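Local coordinates for salmonella typhimurium DB7155 bacteriophage DET7 tailspike (PDB 2V5I), which binds and probably hydrolyses the O-antigen of its Salmonella host, as the trimeric receptor-binding tailspike of a myovirus, at residues Asp382-Ile387 with Asn408-Ser413; Val373-Tyr378 with Ala400-Gln405. All coordinates share one frame; numbering follows the deposited sequence.

In the fold
Both contacts join the same two successive rungs of the parallel beta-helix, at turns that follow one another along the chain. In interaction 2 the rungs separate as strands 371-374 and 393-398 end and their loops begin; in interaction 1 they pair again on entering strands 386-388 and 412-414. The segments therefore alternate in sequence, 373-378, 382-387, 400-405, 408-413, and the two centres lie about 11 Å apart. They touch directly: NE2 of Gln-385 is 3.1 Å from OE1 of Gln-405, a probable hydrogen bond, and Ile-386 CG1 packs on Val-373 CG1 inside the coil. Interaction 2 meets a second subunit of the trimer, whereas interaction 1 is contained within its own chain.

Interaction 1 of 2, residues Asp382-Ile387 with Asn408-Ser413; sequences DSDQII and NGLVIS
Residues Ile-386 and Ile-387 run parallel to Ile-412 and Ser-413, CA atoms 4.8 to 4.9 Å apart, as neighbouring rungs of a right-handed parallel beta-helix. Ser-413 N bonds to Ile-386 O almost straight, while Ile-386 N reaches Val-411 O by a more bent path (131° at the hydrogen). Before the strands, Gln-385 N donates to Leu-410 O, and the N-H of the same leucine is taken by a side chain, Asp-384 OD1, at 2.8 Å, on the anti side and somewhat out of the carboxylate plane (22°). Chi1 of -53° sets this carboxylate beside its own backbone N, alongside Leu-410 CB, and OD2 meets Ser-413 CB at 3.4 Å. Ile-386 and Ile-412 share one torsional shape and point the same way into the coil, CD1 of the first 3.9 Å from CG1 of the second, with Ile-419 and Leu-422 packed on Ile-412. The extended Gln-385 slants across Val-411, its amide over the valine methyls and its NE2 probably bonded to Gln-405. Ahead of the direct backbone bonds, one water bridges the two chain segments, donating to Ser-383 O at 3.0 Å and to Asn-408 O at 2.8 Å.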
loop_
_atom_site.group_PDB
_atom_site.type_symbol
_atom_site.label_atom_id
_atom_site.label_comp_id
_atom_site.label_asym_id
_atom_site.label_seq_id
_atom_site.Cartn_x
_atom_site.Cartn_y
_atom_site.Cartn_z
ATOM N N ASP A 382 25.172 -16.119 -8.291
ATOM C CA ASP A 382 25.288 -16.999 -7.149
ATOM C C ASP A 382 24.856 -16.266 -5.867
ATOM O O ASP A 382 25.683 -15.858 -5.029
ATOM C CB ASP A 382 26.722 -17.533 -7.054
ATOM C CG ASP A 382 26.842 -18.683 -6.080
ATOM O OD1 ASP A 382 25.811 -19.341 -5.789
ATOM O OD2 ASP A 382 27.971 -18.921 -5.612
ATOM N N SER A 383 23.541 -16.080 -5.725
ATOM C CA SER A 383 22.973 -15.284 -4.638
ATOM C C SER A 383 21.583 -15.820 -4.307
ATOM O O SER A 383 20.916 -16.405 -5.150
ATOM C CB SER A 383 22.826 -13.811 -5.051
ATOM O OG SER A 383 22.263 -13.032 -4.002
ATOM N N ASP A 384 21.178 -15.647 -3.066
ATOM C CA ASP A 384 19.820 -15.905 -2.703
ATOM C C ASP A 384 18.958 -14.705 -3.076
ATOM O O ASP A 384 19.469 -13.598 -3.148
ATOM C CB ASP A 384 19.731 -16.167 -1.217
ATOM C CG ASP A 384 20.707 -17.274 -0.770
ATOM O OD1 ASP A 384 20.803 -18.301 -1.464
ATOM O OD2 ASP A 384 21.407 -17.080 0.243
ATOM N N GLN A 385 17.658 -14.909 -3.238
ATOM C CA GLN A 385 16.758 -13.813 -3.635
ATOM C C GLN A 385 16.460 -12.867 -2.494
ATOM O O GLN A 385 16.345 -11.638 -2.708
ATOM C CB GLN A 385 15.491 -14.366 -4.240
ATOM C CG GLN A 385 15.725 -15.094 -5.591
ATOM C CD GLN A 385 14.602 -16.014 -6.004
ATOM O OE1 GLN A 385 13.422 -15.696 -5.883
ATOM N NE2 GLN A 385 14.972 -17.165 -6.526
ATOM N N ILE A 386 16.185 -13.430 -1.307
ATOM C CA ILE A 386 15.784 -12.674 -0.151
ATOM C C ILE A 386 16.730 -13.128 0.977
ATOM O O ILE A 386 16.714 -14.297 1.348
ATOM C CB ILE A 386 14.309 -12.999 0.207
ATOM C CG1 ILE A 386 13.348 -12.625 -0.942
ATOM C CG2 ILE A 386 13.912 -12.356 1.502
ATOM C CD1 ILE A 386 11.997 -13.395 -0.871
ATOM N N ILE A 387 17.519 -12.218 1.535
ATOM C CA ILE A 387 18.528 -12.528 2.553
ATOM C C ILE A 387 18.281 -11.635 3.760
ATOM O O ILE A 387 18.138 -10.421 3.612
ATOM C CB ILE A 387 19.913 -12.213 2.006
ATOM C CG1 ILE A 387 20.219 -13.123 0.813
ATOM C CG2 ILE A 387 20.972 -12.314 3.133
ATOM C CD1 ILE A 387 21.099 -12.449 -0.270
ATOM N N ASN A 408 20.730 -21.168 -9.420
ATOM C CA ASN A 408 21.537 -20.853 -8.250
ATOM C C ASN A 408 20.726 -20.262 -7.128
ATOM O O ASN A 408 19.751 -19.527 -7.380
ATOM C CB ASN A 408 22.639 -19.850 -8.587
ATOM C CG ASN A 408 23.617 -20.387 -9.588
ATOM O OD1 ASN A 408 24.032 -21.537 -9.483
ATOM N ND2 ASN A 408 24.001 -19.570 -10.567
ATOM N N GLY A 409 21.138 -20.573 -5.895
ATOM C CA GLY A 409 20.657 -19.869 -4.723
ATOM C C GLY A 409 19.338 -20.336 -4.166
ATOM O O GLY A 409 18.599 -21.111 -4.808
ATOM N N LEU A 410 19.031 -19.822 -2.992
ATOM C CA LEU A 410 17.749 -20.034 -2.351
ATOM C C LEU A 410 16.774 -18.894 -2.704
ATOM O O LEU A 410 17.191 -17.794 -3.061
ATOM C CB LEU A 410 17.907 -20.061 -0.836
ATOM C CG LEU A 410 18.852 -21.138 -0.278
ATOM C CD1 LEU A 410 19.197 -20.877 1.179
ATOM C CD2 LEU A 410 18.139 -22.447 -0.435
ATOM N N VAL A 411 15.507 -19.125 -2.466
ATOM C CA VAL A 411 14.527 -18.046 -2.560
ATOM C C VAL A 411 14.674 -17.189 -1.298
ATOM O O VAL A 411 14.776 -15.971 -1.392
ATOM C CB VAL A 411 13.112 -18.563 -2.721
ATOM C CG1 VAL A 411 12.077 -17.418 -2.677
ATOM C CG2 VAL A 411 12.983 -19.303 -4.011
ATOM N N ILE A 412 14.637 -17.835 -0.118
ATOM C CA ILE A 412 14.783 -17.155 1.154
ATOM C C ILE A 412 15.921 -17.782 1.952
ATOM O O ILE A 412 15.950 -18.990 2.121
ATOM C CB ILE A 412 13.498 -17.292 2.024
ATOM C CG1 ILE A 412 12.374 -16.512 1.374
ATOM C CG2 ILE A 412 13.736 -16.744 3.471
ATOM C CD1 ILE A 412 10.992 -16.833 1.927
ATOM N N SER A 413 16.801 -16.926 2.461
ATOM C CA SER A 413 17.825 -17.299 3.436
ATOM C C SER A 413 17.747 -16.325 4.608
ATOM O O SER A 413 18.261 -15.188 4.572
ATOM C CB SER A 413 19.176 -17.212 2.762
ATOM O OG SER A 413 20.242 -17.435 3.681
HETATM O O HOH W 1 18.346 -17.332 -6.468
#

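Interaction 2 of 2, residues Val373-Tyr378 with Ala400-Gln405; sequences VIDCNY and AGIKPQ
Asp-375 reaches from one turn of the beta-helix to the backbone of the next and grips two consecutive amides with one carboxylate. Its OD2 receives Ile-402 N at 2.9 Å through the syn lone pair; OD1 takes Lys-403 N at 2.9 Å from above the carboxylate plane, 37° out of it. A chi1 of -77° holds CG beside the aspartate's own N and over Gly-401 CA, which lies 3.4 Å from OD1. Two neighbouring waters complete the bridge: one accepts from Asp-375 N and Gly-401 N, the other donates to Asp-375 OD1 and Lys-403 O. Lys-403 runs extended past the aspartate, its CB and CG against OD1, and brings NZ over a face of the Tyr-378 ring, a cation-pi contact 4.0 Å from the centroid and nearer the CG-CD2 rim. The tyrosine's chi1 of 74° tucks the ring between its backbone N and carbonyl carbon, while Asp-353 forms a salt bridge with NZ and Asn-331 binds the hydroxyl. Ile-374 CG2 lies against the Ala-400 backbone. The contact joins the loops that follow strands 371-374 and 393-398 in successive turns, beside a second subunit whose Tyr-345 hydroxyl hydrogen-bonds Asp-375 OD2.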
loop_
_atom_site.group_PDB
_atom_site.type_symbol
_atom_site.label_atom_id
_atom_site.label_comp_id
_atom_site.label_asym_id
_atom_site.label_seq_id
_atom_site.Cartn_x
_atom_site.Cartn_y
_atom_site.Cartn_z
ATOM N N VAL A 373 8.623 -9.727 -2.876
ATOM C CA VAL A 373 9.934 -9.825 -3.550
ATOM C C VAL A 373 9.826 -10.985 -4.514
ATOM O O VAL A 373 9.993 -12.148 -4.110
ATOM C CB VAL A 373 11.098 -10.068 -2.550
ATOM C CG1 VAL A 373 12.402 -10.108 -3.311
ATOM C CG2 VAL A 373 11.189 -9.000 -1.536
ATOM N N ILE A 374 9.617 -10.683 -5.797
ATOM C CA ILE A 374 9.229 -11.703 -6.761
ATOM C C ILE A 374 10.031 -11.549 -8.055
ATOM O O ILE A 374 10.372 -10.437 -8.436
ATOM C CB ILE A 374 7.726 -11.648 -7.079
ATOM C CG1 ILE A 374 7.319 -10.335 -7.690
ATOM C CG2 ILE A 374 6.895 -11.928 -5.802
ATOM C CD1 ILE A 374 5.915 -10.259 -8.085
ATOM N N ASP A 375 10.307 -12.694 -8.716
ATOM C CA ASP A 375 11.026 -12.701 -10.022
ATOM C C ASP A 375 12.351 -11.963 -9.863
ATOM O O ASP A 375 12.817 -11.254 -10.803
ATOM C CB ASP A 375 10.118 -12.126 -11.120
ATOM C CG ASP A 375 9.081 -13.114 -11.577
ATOM O OD1 ASP A 375 9.330 -14.316 -11.397
ATOM O OD2 ASP A 375 8.006 -12.698 -12.062
ATOM N N CYS A 376 13.029 -12.218 -8.749
ATOM C CA CYS A 376 14.350 -11.678 -8.552
ATOM C C CYS A 376 15.452 -12.707 -8.898
ATOM O O CYS A 376 15.193 -13.881 -9.177
ATOM C CB CYS A 376 14.526 -11.049 -7.152
ATOM S SG CYS A 376 13.485 -9.545 -7.022
ATOM N N ASN A 377 16.673 -12.192 -8.951
ATOM C CA ASN A 377 17.826 -12.959 -9.449
ATOM C C ASN A 377 17.625 -13.572 -10.827
ATOM O O ASN A 377 18.025 -14.699 -11.085
ATOM C CB ASN A 377 18.295 -13.994 -8.446
ATOM C CG ASN A 377 19.690 -14.508 -8.777
ATOM O OD1 ASN A 377 20.498 -13.771 -9.392
ATOM N ND2 ASN A 377 19.981 -15.762 -8.428
ATOM N N TYR A 378 16.977 -12.827 -11.725
ATOM C CA TYR A 378 16.611 -13.423 -13.018
ATOM C C TYR A 378 17.854 -13.668 -13.894
ATOM O O TYR A 378 17.784 -14.471 -14.796
ATOM C CB TYR A 378 15.483 -12.635 -13.713
ATOM C CG TYR A 378 15.824 -11.303 -14.332
ATOM C CD1 TYR A 378 16.691 -11.218 -15.417
ATOM C CD2 TYR A 378 15.219 -10.117 -13.895
ATOM C CE1 TYR A 378 17.007 -10.020 -15.990
ATOM C CE2 TYR A 378 15.534 -8.911 -14.468
ATOM C CZ TYR A 378 16.407 -8.852 -15.533
ATOM O OH TYR A 378 16.726 -7.645 -16.158
ATOM N N ALA A 400 7.158 -15.458 -4.878
ATOM C CA ALA A 400 7.267 -16.144 -6.182
ATOM C C ALA A 400 6.479 -15.394 -7.252
ATOM O O ALA A 400 5.328 -15.047 -7.041
ATOM C CB ALA A 400 6.729 -17.567 -6.104
ATOM N N GLY A 401 7.120 -15.203 -8.408
ATOM C CA GLY A 401 6.529 -14.582 -9.559
ATOM C C GLY A 401 6.275 -15.603 -10.650
ATOM O O GLY A 401 6.048 -16.790 -10.348
ATOM N N ILE A 402 6.421 -15.173 -11.897
ATOM C CA ILE A 402 6.066 -16.005 -13.069
ATOM C C ILE A 402 7.274 -16.583 -13.819
ATOM O O ILE A 402 7.092 -17.482 -14.642
ATOM C CB ILE A 402 5.176 -15.179 -14.040
ATOM C CG1 ILE A 402 4.253 -16.075 -14.891
ATOM C CG2 ILE A 402 5.982 -14.123 -14.815
ATOM C CD1 ILE A 402 3.052 -15.294 -15.432
ATOM N N LYS A 403 8.459 -16.078 -13.554
ATOM C CA LYS A 403 9.651 -16.530 -14.262
ATOM C C LYS A 403 10.074 -17.868 -13.679
ATOM O O LYS A 403 9.865 -18.153 -12.486
ATOM C CB LYS A 403 10.787 -15.501 -14.118
ATOM C CG LYS A 403 10.488 -14.142 -14.781
ATOM C CD LYS A 403 11.725 -13.236 -14.951
ATOM C CE LYS A 403 11.438 -12.153 -16.005
ATOM N NZ LYS A 403 12.580 -11.277 -16.316
ATOM N N PRO A 404 10.704 -18.691 -14.510
ATOM C CA PRO A 404 11.257 -19.912 -13.970
ATOM C C PRO A 404 12.313 -19.590 -12.937
ATOM O O PRO A 404 13.034 -18.587 -13.047
ATOM C CB PRO A 404 11.839 -20.625 -15.193
ATOM C CG PRO A 404 12.053 -19.610 -16.196
ATOM C CD PRO A 404 11.028 -18.504 -15.933
ATOM N N GLN A 405 12.447 -20.457 -11.942
ATOM C CA GLN A 405 13.415 -20.180 -10.870
ATOM C C GLN A 405 14.835 -20.239 -11.380
ATOM O O GLN A 405 15.174 -21.108 -12.173
ATOM C CB GLN A 405 13.240 -21.183 -9.727
ATOM C CG GLN A 405 11.983 -20.991 -8.908
ATOM C CD GLN A 405 12.056 -19.807 -7.972
ATOM O OE1 GLN A 405 13.141 -19.376 -7.563
ATOM N NE2 GLN A 405 10.904 -19.235 -7.661
HETATM O O HOH W 2 9.984 -15.518 -8.358
HETATM O O HOH W 3 11.299 -16.429 -10.529
#